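Local coordinates for peptidoglycan recognition protein-LC isoform LCx (Drosophila melanogaster, PDB 2F2L) that binds a GlcNAc-anhydroMurNAc tetrapeptide carrying meso-diaminopimelate, and probably acts as a receptor for bacterial peptidoglycan, at residues B[3-8]-B[76-81]; B[10-15]-B[51-56]. One frame throughout, in Å; residues are numbered along the deposited sequence.

How the contacts relate
Both contacts tie the N-terminal part of the chain to the amidase-like core, and their centres lie about 11 Å apart. In chain order the segments run 3-8, 10-15, 51-56 and 76-81, so both segments of contact 2 fall between those of contact 1. Contact 1 adds strand 3-4 to the rim of the mixed sheet; contact 2 lays the following loop on helix 41-58. They meet where Val-6 O probably accepts a hydrogen bond from Gly-11 N, at 2.9 Å. Each also delivers ligand contacts: Arg-80 of contact 1 grips the peptide stem, while His-55 of contact 2 reaches the N-acetyl group of the anhydro-muramic acid.

Contact 1. Residues B[3-8]-B[76-81]; sequences ILKVAE and VYEGRG. With MLD (glcnac(beta1-4)-murnac(1,6-anhydro)-L-ala-gamma-D-glu-meso-a2pm-D-ala), chain G.
Leu-4 and Tyr-77, bridged across a parallel pair, both turn CG anti to the carbonyl carbon (chi1 -69° in each), and the two side chains run the same way. Leu-4 CD1 approaches Tyr-77 CE1 obliquely, at 3.5 Å. In Glu-78, by contrast, CG stands anti to the backbone N (chi1 -176°), and the extended chain carries the carboxylate alongside Lys-5. There OE1 accepts a weak hydrogen bond from Val-6 N, 3.3 Å away, and lies close to Lys-5 CA, an acceptor well suited to the backbone N-H just past the end of strand 3-4. The strands form a parallel pair in which Leu-4 holds both backbone bonds: its N reaches Val-76 O at 2.7 Å, and its O receives Glu-78 N at 2.8 Å. Strand 3-4 thus becomes the outermost strand, beside 76-78, of the mixed sheet of this amidase-like fold, which is flanked by helices. Beta-branched Ile-3 and Val-76 suit the strand, and they meet through CG2 and CG1 on the face packed against Leu-121 of helix 112-127. Leu-4 and Tyr-77 face helix 41-58 instead, and the buried phenol is satisfied by Asp-73. Further on, Val-6 CG2 packs on Gly-79 O at 3.4 Å. Arg-80 then reaches into the ligand pocket, where NH1 donates to OBU and NH2 to OBV of the diaminopimelate side-chain carboxylate of MLD, each at 2.9 Å; the carbonyls of Ile-64, Val-85 and His-63 also bind the guanidinium and fix its orientation.

Contact 2. Residues B[10-15]-B[51-56]; sequences GGRPAK and VQSFHM. With MLD (glcnac(beta1-4)-murnac(1,6-anhydro)-L-ala-gamma-D-glu-meso-a2pm-D-ala), chain G.
Gly-11 brings bare backbone up to the helix, its CA 3.4 Å from Gln-52 OE1, a closeness that suits a residue without a side chain. At Arg-12 the primary amide of Gln-52 reads the main chain twice: Arg-12 N donates to OE1 at 2.8 Å, and NE2 donates to Arg-12 O at 2.9 Å. An amide suits this place because it offers both an acceptor and a donor. The Arg-12 side chain bends at chi3 (-106°), which turns its guanidinium over Met-56, whose SD sits 4.1 Å from the plane beneath its centre. The edge of the group lies by Ser-53, and NH2 forms a salt bridge with Asp-57. Pro-13 contributes its O, 3.6 Å from Met-56 CE. Lys-15 runs past Met-56 in the opposite direction, CG packing on CE at 3.7 Å, and its NZ donates to Met-56 O at 2.8 Å and also binds Trp-61 O. On the same helix, Val-51 and Phe-54 touch MLD, and His-55 NE2 donates to the N-acetyl oxygen OAG of its muramic acid at 2.8 Å. Flexible Met-56 lies between the Arg-12 and Lys-15 chains, an apolar partner for the guanidinium face and the lysine methylenes. Positive charge near the last turn of helix 41-58 would probably be favoured by the helix dipole, and side-chain polar groups of each segment bind main-chain atoms of the other.

Contact 1. Residues B[3-8]-B[76-81]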
loop_
_atom_site.group_PDB
_atom_site.type_symbol
_atom_site.label_atom_id
_atom_site.label_comp_id
_atom_site.label_asym_id
_atom_site.label_seq_id
_atom_site.Cartn_x
_atom_site.Cartn_y
_atom_site.Cartn_z
ATOM N N ILE B 3 4.880 -25.108 -4.115
ATOM C CA ILE B 3 5.748 -23.926 -3.998
ATOM C C ILE B 3 6.131 -23.457 -5.401
ATOM O O ILE B 3 6.858 -24.148 -6.113
ATOM C CB ILE B 3 7.043 -24.190 -3.181
ATOM C CG1 ILE B 3 6.713 -24.822 -1.826
ATOM C CG2 ILE B 3 7.820 -22.882 -2.960
ATOM C CD1 ILE B 3 7.900 -24.889 -0.856
ATOM N N LEU B 4 5.641 -22.277 -5.788
ATOM C CA LEU B 4 5.950 -21.711 -7.104
ATOM C C LEU B 4 7.232 -20.882 -7.028
ATOM O O LEU B 4 7.298 -19.899 -6.296
ATOM C CB LEU B 4 4.797 -20.826 -7.598
ATOM C CG LEU B 4 3.502 -21.526 -7.978
ATOM C CD1 LEU B 4 2.431 -20.502 -8.372
ATOM C CD2 LEU B 4 3.758 -22.509 -9.120
ATOM N N LYS B 5 8.238 -21.277 -7.795
ATOM C CA LYS B 5 9.484 -20.524 -7.882
ATOM C C LYS B 5 9.291 -19.127 -8.484
ATOM O O LYS B 5 8.303 -18.868 -9.186
ATOM C CB LYS B 5 10.504 -21.291 -8.697
ATOM C CG LYS B 5 10.953 -22.569 -8.039
ATOM C CD LYS B 5 11.885 -23.363 -8.938
ATOM C CE LYS B 5 12.247 -24.672 -8.288
ATOM N NZ LYS B 5 13.422 -25.306 -8.958
ATOM N N VAL B 6 10.256 -18.245 -8.224
ATOM C CA VAL B 6 10.188 -16.857 -8.715
ATOM C C VAL B 6 9.824 -16.814 -10.202
ATOM O O VAL B 6 8.886 -16.110 -10.611
ATOM C CB VAL B 6 11.499 -16.074 -8.459
ATOM C CG1 VAL B 6 11.413 -14.665 -9.050
ATOM C CG2 VAL B 6 11.792 -16.004 -6.960
ATOM N N ALA B 7 10.529 -17.609 -10.993
ATOM C CA ALA B 7 10.303 -17.655 -12.429
ATOM C C ALA B 7 8.900 -18.150 -12.775
ATOM O O ALA B 7 8.311 -17.718 -13.769
ATOM C CB ALA B 7 11.353 -18.537 -13.098
ATOM N N GLU B 8 8.371 -19.060 -11.960
ATOM C CA GLU B 8 7.058 -19.639 -12.218
ATOM C C GLU B 8 5.912 -18.659 -11.961
ATOM O O GLU B 8 4.862 -18.787 -12.592
ATOM C CB GLU B 8 6.878 -20.949 -11.446
ATOM C CG GLU B 8 7.696 -22.089 -12.056
ATOM C CD GLU B 8 7.900 -23.280 -11.129
ATOM O OE1 GLU B 8 8.510 -24.275 -11.581
ATOM O OE2 GLU B 8 7.472 -23.236 -9.957
ATOM N N VAL B 76 2.102 -21.540 -2.232
ATOM C CA VAL B 76 3.229 -20.832 -1.687
ATOM C C VAL B 76 3.987 -20.241 -2.866
ATOM O O VAL B 76 4.230 -20.923 -3.867
ATOM C CB VAL B 76 4.161 -21.767 -0.895
ATOM C CG1 VAL B 76 5.363 -21.015 -0.395
ATOM C CG2 VAL B 76 3.391 -22.428 0.276
ATOM N N TYR B 77 4.326 -18.960 -2.723
ATOM C CA TYR B 77 5.049 -18.194 -3.730
ATOM C C TYR B 77 6.434 -17.963 -3.173
ATOM O O TYR B 77 6.576 -17.307 -2.157
ATOM C CB TYR B 77 4.300 -16.874 -3.998
ATOM C CG TYR B 77 3.021 -17.167 -4.698
ATOM C CD1 TYR B 77 2.949 -17.106 -6.089
ATOM C CD2 TYR B 77 1.909 -17.609 -3.991
ATOM C CE1 TYR B 77 1.805 -17.431 -6.752
ATOM C CE2 TYR B 77 0.745 -17.926 -4.640
ATOM C CZ TYR B 77 0.703 -17.851 -6.034
ATOM O OH TYR B 77 -0.430 -18.176 -6.718
ATOM N N GLU B 78 7.446 -18.550 -3.806
ATOM C CA GLU B 78 8.831 -18.388 -3.359
ATOM C C GLU B 78 9.293 -16.922 -3.491
ATOM O O GLU B 78 9.027 -16.278 -4.492
ATOM C CB GLU B 78 9.762 -19.288 -4.180
ATOM C CG GLU B 78 11.217 -19.270 -3.739
ATOM C CD GLU B 78 12.165 -20.022 -4.698
ATOM O OE1 GLU B 78 12.185 -19.732 -5.930
ATOM O OE2 GLU B 78 12.929 -20.877 -4.195
ATOM N N GLY B 79 9.973 -16.411 -2.466
ATOM C CA GLY B 79 10.668 -15.134 -2.549
ATOM C C GLY B 79 12.158 -15.418 -2.622
ATOM O O GLY B 79 12.674 -15.934 -3.640
ATOM N N ARG B 80 12.860 -15.100 -1.541
ATOM C CA ARG B 80 14.278 -15.428 -1.455
ATOM C C ARG B 80 14.547 -16.903 -1.138
ATOM O O ARG B 80 15.686 -17.352 -1.269
ATOM C CB ARG B 80 14.963 -14.520 -0.440
ATOM C CG ARG B 80 14.894 -13.074 -0.846
ATOM C CD ARG B 80 15.560 -12.152 0.142
ATOM N NE ARG B 80 15.294 -10.752 -0.211
ATOM C CZ ARG B 80 16.090 -9.709 0.037
ATOM N NH1 ARG B 80 17.267 -9.847 0.634
ATOM N NH2 ARG B 80 15.698 -8.502 -0.345
ATOM N N GLY B 81 13.508 -17.648 -0.731
ATOM C CA GLY B 81 13.653 -19.062 -0.334
ATOM C C GLY B 81 14.304 -19.261 1.032
ATOM O O GLY B 81 14.502 -18.294 1.773
HETATM C CAA MLD G . -1.704 -2.966 8.181
HETATM C CAB MLD G . -0.210 -2.957 8.469
HETATM O OAC MLD G . 0.389 -4.001 8.689
HETATM N N2 MLD G . 0.353 -1.753 8.450
HETATM C C2 MLD G . 1.761 -1.501 8.734
HETATM C C3 MLD G . 1.811 -0.412 9.809
HETATM O O3 MLD G . 1.138 -0.804 11.021
HETATM C C4 MLD G . 3.246 0.039 10.061
HETATM O O4 MLD G . 3.183 1.167 10.915
HETATM C C5 MLD G . 3.894 0.450 8.735
HETATM C C6 MLD G . 5.388 0.814 8.801
HETATM O O6 MLD G . 5.769 1.400 7.522
HETATM O O5 MLD G . 3.841 -0.678 7.865
HETATM C C1 MLD G . 2.488 -1.026 7.489
HETATM O O1 MLD G . 2.542 -2.086 6.571
HETATM C CA4 MLD G . 3.019 -1.653 5.275
HETATM C CA5 MLD G . 2.037 -0.843 4.428
HETATM O OA5 MLD G . 1.699 -1.465 3.142
HETATM C CA6 MLD G . 2.906 0.284 3.986
HETATM O OA6 MLD G . 3.620 -0.245 2.887
HETATM C CA1 MLD G . 2.995 -1.513 2.525
HETATM C CA2 MLD G . 3.830 -2.646 3.143
HETATM N NAD MLD G . 3.682 -3.872 2.330
HETATM C CAE MLD G . 4.711 -4.520 1.816
HETATM C CAF MLD G . 4.338 -5.743 1.002
HETATM O OAG MLD G . 5.888 -4.195 1.978
HETATM C CA3 MLD G . 3.377 -2.952 4.569
HETATM O OAH MLD G . 4.428 -3.621 5.350
HETATM C CAI MLD G . 4.271 -5.056 5.456
HETATM C CAJ MLD G . 3.463 -5.465 6.666
HETATM C CAL MLD G . 5.665 -5.709 5.560
HETATM O OAM MLD G . 5.706 -6.923 5.728
HETATM N N MLD G . 6.750 -4.943 5.449
HETATM C CA MLD G . 8.126 -5.457 5.495
HETATM C CB MLD G . 8.489 -5.804 4.047
HETATM C C MLD G . 9.026 -4.304 5.975
HETATM O O MLD G . 8.976 -3.206 5.415
HETATM N NAN MLD G . 9.794 -4.599 7.020
HETATM C CAO MLD G . 10.739 -3.675 7.667
HETATM C CAP MLD G . 10.567 -3.686 9.221
HETATM O OBA MLD G . 11.532 -3.272 9.868
HETATM O OAQ MLD G . 9.515 -4.131 9.742
HETATM C CBB MLD G . 12.159 -4.177 7.433
HETATM C CBC MLD G . 12.643 -4.089 5.995
HETATM C CBD MLD G . 14.112 -4.546 5.939
HETATM O OBE MLD G . 14.580 -5.315 6.780
HETATM N NBF MLD G . 14.814 -4.055 4.940
HETATM C CBG MLD G . 16.229 -4.393 4.742
HETATM C CBH MLD G . 17.076 -3.778 5.874
HETATM O OBI MLD G . 16.891 -2.621 6.248
HETATM N NBJ MLD G . 17.970 -4.600 6.420
HETATM C CBK MLD G . 18.900 -4.207 7.502
HETATM C CBL MLD G . 20.330 -4.486 7.028
HETATM C CBM MLD G . 18.679 -4.971 8.826
HETATM O OBO MLD G . 18.144 -6.109 8.778
HETATM O OBN MLD G . 19.079 -4.392 9.867
HETATM C CBP MLD G . 16.660 -3.890 3.354
HETATM C CBQ MLD G . 17.985 -4.526 2.896
HETATM C CBR MLD G . 18.317 -4.133 1.454
HETATM C CBS MLD G . 19.268 -5.115 0.767
HETATM C CBT MLD G . 18.514 -6.413 0.445
HETATM O OBV MLD G . 17.697 -6.365 -0.490
HETATM O OBU MLD G . 18.775 -7.421 1.132
HETATM N NBW MLD G . 20.408 -5.400 1.646
#

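Contact 2. Residues B[10-15]-B[51-56]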
loop_
_atom_site.group_PDB
_atom_site.type_symbol
_atom_site.label_atom_id
_atom_site.label_comp_id
_atom_site.label_asym_id
_atom_site.label_seq_id
_atom_site.Cartn_x
_atom_site.Cartn_y
_atom_site.Cartn_z
ATOM N N GLY B 10 6.474 -15.456 -12.561
ATOM C CA GLY B 10 6.810 -14.361 -13.465
ATOM C C GLY B 10 7.632 -13.243 -12.854
ATOM O O GLY B 10 7.667 -12.146 -13.397
ATOM N N GLY B 11 8.324 -13.524 -11.752
ATOM C CA GLY B 11 9.108 -12.506 -11.053
ATOM C C GLY B 11 10.525 -12.343 -11.583
ATOM O O GLY B 11 11.016 -13.163 -12.360
ATOM N N ARG B 12 11.182 -11.281 -11.136
ATOM C CA ARG B 12 12.567 -10.983 -11.512
ATOM C C ARG B 12 13.564 -11.661 -10.602
ATOM O O ARG B 12 13.259 -11.915 -9.446
ATOM C CB ARG B 12 12.833 -9.499 -11.350
ATOM C CG ARG B 12 12.046 -8.623 -12.240
ATOM C CD ARG B 12 12.501 -7.194 -12.014
ATOM N NE ARG B 12 11.516 -6.455 -11.262
ATOM C CZ ARG B 12 11.712 -5.265 -10.711
ATOM N NH1 ARG B 12 12.896 -4.660 -10.758
ATOM N NH2 ARG B 12 10.703 -4.700 -10.073
ATOM N N PRO B 13 14.791 -11.889 -11.100
ATOM C CA PRO B 13 15.844 -12.348 -10.209
ATOM C C PRO B 13 16.387 -11.211 -9.364
ATOM O O PRO B 13 16.085 -10.039 -9.631
ATOM C CB PRO B 13 16.915 -12.871 -11.165
ATOM C CG PRO B 13 16.709 -12.120 -12.412
ATOM C CD PRO B 13 15.258 -11.754 -12.489
ATOM N N ALA B 14 17.178 -11.561 -8.353
ATOM C CA ALA B 14 17.827 -10.575 -7.495
ATOM C C ALA B 14 18.762 -9.684 -8.314
ATOM O O ALA B 14 19.270 -10.102 -9.348
ATOM C CB ALA B 14 18.610 -11.271 -6.397
ATOM N N LYS B 15 18.965 -8.456 -7.843
ATOM C CA LYS B 15 19.812 -7.480 -8.525
ATOM C C LYS B 15 21.274 -7.858 -8.404
ATOM O O LYS B 15 22.087 -7.538 -9.269
ATOM C CB LYS B 15 19.620 -6.088 -7.922
ATOM C CG LYS B 15 18.273 -5.459 -8.187
ATOM C CD LYS B 15 18.202 -4.098 -7.532
ATOM C CE LYS B 15 16.800 -3.548 -7.559
ATOM N NZ LYS B 15 16.730 -2.297 -6.750
ATOM N N VAL B 51 4.177 -6.586 -5.133
ATOM C CA VAL B 51 5.021 -6.598 -3.936
ATOM C C VAL B 51 6.507 -6.544 -4.306
ATOM O O VAL B 51 7.258 -5.773 -3.697
ATOM C CB VAL B 51 4.738 -7.815 -3.007
ATOM C CG1 VAL B 51 5.810 -7.930 -1.883
ATOM C CG2 VAL B 51 3.326 -7.715 -2.385
ATOM N N GLN B 52 6.926 -7.332 -5.304
ATOM C CA GLN B 52 8.343 -7.344 -5.715
ATOM C C GLN B 52 8.802 -5.975 -6.227
ATOM O O GLN B 52 9.894 -5.503 -5.888
ATOM C CB GLN B 52 8.633 -8.425 -6.763
ATOM C CG GLN B 52 10.119 -8.446 -7.166
ATOM C CD GLN B 52 10.492 -9.594 -8.057
ATOM O OE1 GLN B 52 9.846 -9.834 -9.080
ATOM N NE2 GLN B 52 11.585 -10.281 -7.715
ATOM N N SER B 53 7.946 -5.331 -7.016
ATOM C CA SER B 53 8.207 -3.983 -7.508
ATOM C C SER B 53 8.315 -2.959 -6.373
ATOM O O SER B 53 9.198 -2.107 -6.352
ATOM C CB SER B 53 7.094 -3.577 -8.468
ATOM O OG SER B 53 7.434 -2.340 -9.060
ATOM N N PHE B 54 7.398 -3.037 -5.423
ATOM C CA PHE B 54 7.448 -2.188 -4.229
ATOM C C PHE B 54 8.778 -2.326 -3.466
ATOM O O PHE B 54 9.393 -1.342 -3.041
ATOM C CB PHE B 54 6.270 -2.543 -3.314
ATOM C CG PHE B 54 5.968 -1.508 -2.288
ATOM C CD1 PHE B 54 5.437 -0.286 -2.656
ATOM C CD2 PHE B 54 6.190 -1.760 -0.947
ATOM C CE1 PHE B 54 5.159 0.679 -1.704
ATOM C CE2 PHE B 54 5.913 -0.801 0.004
ATOM C CZ PHE B 54 5.411 0.420 -0.371
ATOM N N HIS B 55 9.231 -3.556 -3.296
ATOM C CA HIS B 55 10.467 -3.809 -2.565
ATOM C C HIS B 55 11.712 -3.441 -3.378
ATOM O O HIS B 55 12.618 -2.792 -2.858
ATOM C CB HIS B 55 10.487 -5.265 -2.100
ATOM C CG HIS B 55 9.497 -5.544 -1.016
ATOM N ND1 HIS B 55 9.345 -6.789 -0.449
ATOM C CD2 HIS B 55 8.629 -4.723 -0.370
ATOM C CE1 HIS B 55 8.416 -6.729 0.489
ATOM N NE2 HIS B 55 7.966 -5.487 0.560
ATOM N N MET B 56 11.721 -3.790 -4.659
ATOM C CA MET B 56 12.912 -3.572 -5.502
ATOM C C MET B 56 13.000 -2.161 -6.105
ATOM O O MET B 56 14.093 -1.632 -6.265
ATOM C CB MET B 56 13.003 -4.618 -6.625
ATOM C CG MET B 56 13.261 -6.048 -6.130
ATOM S SD MET B 56 13.276 -7.318 -7.419
ATOM C CE MET B 56 14.875 -7.021 -8.175
HETATM C CAA MLD G . -1.704 -2.966 8.181
HETATM C CAB MLD G . -0.210 -2.957 8.469
HETATM O OAC MLD G . 0.389 -4.001 8.689
HETATM N N2 MLD G . 0.353 -1.753 8.450
HETATM C C2 MLD G . 1.761 -1.501 8.734
HETATM C C3 MLD G . 1.811 -0.412 9.809
HETATM O O3 MLD G . 1.138 -0.804 11.021
HETATM C C4 MLD G . 3.246 0.039 10.061
HETATM O O4 MLD G . 3.183 1.167 10.915
HETATM C C5 MLD G . 3.894 0.450 8.735
HETATM C C6 MLD G . 5.388 0.814 8.801
HETATM O O6 MLD G . 5.769 1.400 7.522
HETATM O O5 MLD G . 3.841 -0.678 7.865
HETATM C C1 MLD G . 2.488 -1.026 7.489
HETATM O O1 MLD G . 2.542 -2.086 6.571
HETATM C CA4 MLD G . 3.019 -1.653 5.275
HETATM C CA5 MLD G . 2.037 -0.843 4.428
HETATM O OA5 MLD G . 1.699 -1.465 3.142
HETATM C CA6 MLD G . 2.906 0.284 3.986
HETATM O OA6 MLD G . 3.620 -0.245 2.887
HETATM C CA1 MLD G . 2.995 -1.513 2.525
HETATM C CA2 MLD G . 3.830 -2.646 3.143
HETATM N NAD MLD G . 3.682 -3.872 2.330
HETATM C CAE MLD G . 4.711 -4.520 1.816
HETATM C CAF MLD G . 4.338 -5.743 1.002
HETATM O OAG MLD G . 5.888 -4.195 1.978
HETATM C CA3 MLD G . 3.377 -2.952 4.569
HETATM O OAH MLD G . 4.428 -3.621 5.350
HETATM C CAI MLD G . 4.271 -5.056 5.456
HETATM C CAJ MLD G . 3.463 -5.465 6.666
HETATM C CAL MLD G . 5.665 -5.709 5.560
HETATM O OAM MLD G . 5.706 -6.923 5.728
HETATM N N MLD G . 6.750 -4.943 5.449
HETATM C CA MLD G . 8.126 -5.457 5.495
HETATM C CB MLD G . 8.489 -5.804 4.047
HETATM C C MLD G . 9.026 -4.304 5.975
HETATM O O MLD G . 8.976 -3.206 5.415
HETATM N NAN MLD G . 9.794 -4.599 7.020
HETATM C CAO MLD G . 10.739 -3.675 7.667
HETATM C CAP MLD G . 10.567 -3.686 9.221
HETATM O OBA MLD G . 11.532 -3.272 9.868
HETATM O OAQ MLD G . 9.515 -4.131 9.742
HETATM C CBB MLD G . 12.159 -4.177 7.433
HETATM C CBC MLD G . 12.643 -4.089 5.995
HETATM C CBD MLD G . 14.112 -4.546 5.939
HETATM O OBE MLD G . 14.580 -5.315 6.780
HETATM N NBF MLD G . 14.814 -4.055 4.940
HETATM C CBG MLD G . 16.229 -4.393 4.742
HETATM C CBH MLD G . 17.076 -3.778 5.874
HETATM O OBI MLD G . 16.891 -2.621 6.248
HETATM N NBJ MLD G . 17.970 -4.600 6.420
HETATM C CBK MLD G . 18.900 -4.207 7.502
HETATM C CBL MLD G . 20.330 -4.486 7.028
HETATM C CBM MLD G . 18.679 -4.971 8.826
HETATM O OBO MLD G . 18.144 -6.109 8.778
HETATM O OBN MLD G . 19.079 -4.392 9.867
HETATM C CBP MLD G . 16.660 -3.890 3.354
HETATM C CBQ MLD G . 17.985 -4.526 2.896
HETATM C CBR MLD G . 18.317 -4.133 1.454
HETATM C CBS MLD G . 19.268 -5.115 0.767
HETATM C CBT MLD G . 18.514 -6.413 0.445
HETATM O OBV MLD G . 17.697 -6.365 -0.490
HETATM O OBU MLD G . 18.775 -7.421 1.132
HETATM N NBW MLD G . 20.408 -5.400 1.646
#